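Sensory/regulatory protein rpfC (Xanthomonas campestris pv. campestris, PDB 3M6M) probably works as a hybrid sensor histidine kinase, whose receiver domain, described here, binds magnesium and would accept a phosphoryl group in two-component signalling. Local coordinates at residues D[62-67]-D[93-98]. Numbering follows the deposited sequence.
Sequences VIVDLH and VVVLSA. With MG (magnesium ion), chain T.
V64 sends CG1 into the notch between V93 and V95 on the neighbouring parallel strand of a CheY-like receiver domain, where strand 61-65, the middle one of five, pairs with 93-97, joined to it by a beta-alpha-beta crossover through helix 73-85. V64 CG1 sits 3.9 Å from V93 CG1 and 4.0 Å from V95 CG2; chi1 of 72° sets it between the backbone N and the carbonyl carbon, turned to that notch. The same face is covered by M76 of helix 73-85, and beta-branched valines suit it, being compact and at ease in extended chain. On the other face the ridge belongs to I63: its CG1 lies alongside V94 CG1 at 3.6 Å, while I63 CG2 meets L96 CD1 at 3.7 Å, so that I63 straddles the hollow between V94 and L96, one branch on each. Between the two faces, a ladder of four backbone hydrogen bonds runs from V94 N–V62 O to L66 N–L96 O. At the last rung, just beyond the strand proper, L66 directs its side chain toward strand 93-97, its CB 3.5 Å from S97 CB; the small serine lets the leucine settle close, and S97 OG turns to the carbonyl of D99. D65, ending the central strand, is consistent with the phosphate-accepting aspartate of receiver domains. Its carboxylate serves two partners: OD1 makes a salt bridge with K119, probably offsetting its closeness to the carbonyl of L96, while D65 OD2 and H67 O each bind magnesium at 2.3 Å, alongside D22 OD1.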
loop_
_atom_site.group_PDB
_atom_site.type_symbol
_atom_site.label_atom_id
_atom_site.label_comp_id
_atom_site.label_asym_id
_atom_site.label_seq_id
_atom_site.Cartn_x
_atom_site.Cartn_y
_atom_site.Cartn_z
ATOM N N VAL D 62 -1.129 -26.093 30.792
ATOM C CA VAL D 62 -2.580 -26.219 30.649
ATOM C C VAL D 62 -2.920 -27.112 29.453
ATOM O O VAL D 62 -2.448 -26.878 28.338
ATOM C CB VAL D 62 -3.270 -24.834 30.482
ATOM C CG1 VAL D 62 -4.773 -24.993 30.265
ATOM C CG2 VAL D 62 -2.997 -23.933 31.687
ATOM N N ILE D 63 -3.729 -28.140 29.702
ATOM C CA ILE D 63 -4.253 -28.993 28.639
ATOM C C ILE D 63 -5.719 -28.649 28.400
ATOM O O ILE D 63 -6.561 -28.851 29.278
ATOM C CB ILE D 63 -4.121 -30.500 28.970
ATOM C CG1 ILE D 63 -2.684 -30.845 29.382
ATOM C CG2 ILE D 63 -4.566 -31.342 27.776
ATOM C CD1 ILE D 63 -2.508 -32.248 29.945
ATOM N N VAL D 64 -6.012 -28.124 27.213
ATOM C CA VAL D 64 -7.361 -27.674 26.878
ATOM C C VAL D 64 -7.993 -28.482 25.736
ATOM O O VAL D 64 -7.325 -28.829 24.760
ATOM C CB VAL D 64 -7.395 -26.143 26.569
ATOM C CG1 VAL D 64 -6.739 -25.819 25.224
ATOM C CG2 VAL D 64 -8.822 -25.609 26.623
ATOM N N ASP D 65 -9.279 -28.787 25.883
ATOM C CA ASP D 65 -10.066 -29.392 24.817
ATOM C C ASP D 65 -10.460 -28.298 23.835
ATOM O O ASP D 65 -10.933 -27.232 24.244
ATOM C CB ASP D 65 -11.313 -30.073 25.397
ATOM C CG ASP D 65 -12.219 -30.672 24.328
ATOM O OD1 ASP D 65 -11.713 -31.173 23.299
ATOM O OD2 ASP D 65 -13.451 -30.655 24.530
ATOM N N LEU D 66 -10.259 -28.557 22.546
ATOM C CA LEU D 66 -10.557 -27.565 21.517
ATOM C C LEU D 66 -12.043 -27.232 21.442
ATOM O O LEU D 66 -12.413 -26.060 21.463
ATOM C CB LEU D 66 -10.030 -28.001 20.146
ATOM C CG LEU D 66 -10.256 -27.068 18.946
ATOM C CD1 LEU D 66 -9.688 -25.662 19.172
ATOM C CD2 LEU D 66 -9.678 -27.683 17.679
ATOM N N HIS D 67 -12.889 -28.255 21.363
ATOM C CA HIS D 67 -14.319 -28.025 21.186
ATOM C C HIS D 67 -15.128 -28.170 22.469
ATOM O O HIS D 67 -15.390 -29.276 22.946
ATOM C CB HIS D 67 -14.877 -28.879 20.045
ATOM C CG HIS D 67 -14.357 -28.477 18.701
ATOM N ND1 HIS D 67 -13.440 -29.232 18.001
ATOM C CD2 HIS D 67 -14.604 -27.384 17.941
ATOM C CE1 HIS D 67 -13.158 -28.629 16.859
ATOM N NE2 HIS D 67 -13.847 -27.504 16.800
ATOM N N VAL D 93 0.338 -23.865 26.891
ATOM C CA VAL D 93 -0.971 -24.452 26.623
ATOM C C VAL D 93 -0.885 -25.473 25.492
ATOM O O VAL D 93 -0.404 -25.164 24.396
ATOM C CB VAL D 93 -2.030 -23.377 26.266
ATOM C CG1 VAL D 93 -3.396 -24.022 26.044
ATOM C CG2 VAL D 93 -2.120 -22.314 27.353
ATOM N N VAL D 94 -1.348 -26.688 25.773
ATOM C CA VAL D 94 -1.463 -27.740 24.765
ATOM C C VAL D 94 -2.938 -28.051 24.489
ATOM O O VAL D 94 -3.741 -28.190 25.415
ATOM C CB VAL D 94 -0.664 -29.021 25.159
ATOM C CG1 VAL D 94 -0.826 -29.341 26.637
ATOM C CG2 VAL D 94 -1.057 -30.217 24.292
ATOM N N VAL D 95 -3.281 -28.149 23.207
ATOM C CA VAL D 95 -4.663 -28.364 22.784
ATOM C C VAL D 95 -4.930 -29.834 22.442
ATOM O O VAL D 95 -4.078 -30.514 21.863
ATOM C CB VAL D 95 -5.039 -27.447 21.585
ATOM C CG1 VAL D 95 -6.541 -27.478 21.326
ATOM C CG2 VAL D 95 -4.595 -26.013 21.845
ATOM N N LEU D 96 -6.115 -30.312 22.822
ATOM C CA LEU D 96 -6.579 -31.657 22.486
ATOM C C LEU D 96 -7.907 -31.606 21.744
ATOM O O LEU D 96 -8.805 -30.852 22.125
ATOM C CB LEU D 96 -6.759 -32.502 23.749
ATOM C CG LEU D 96 -5.568 -33.062 24.527
ATOM C CD1 LEU D 96 -6.086 -33.923 25.667
ATOM C CD2 LEU D 96 -4.634 -33.871 23.640
ATOM N N SER D 97 -8.026 -32.413 20.691
ATOM C CA SER D 97 -9.298 -32.595 19.980
ATOM C C SER D 97 -9.304 -33.833 19.089
ATOM O O SER D 97 -8.249 -34.372 18.743
ATOM C CB SER D 97 -9.660 -31.356 19.152
ATOM O OG SER D 97 -8.639 -31.042 18.227
ATOM N N ALA D 98 -10.509 -34.280 18.735
ATOM C CA ALA D 98 -10.693 -35.301 17.708
ATOM C C ALA D 98 -10.613 -34.647 16.329
ATOM O O ALA D 98 -10.484 -35.330 15.310
ATOM C CB ALA D 98 -12.020 -36.008 17.894
HETATM MG MG MG T . -15.435 -31.471 23.591
#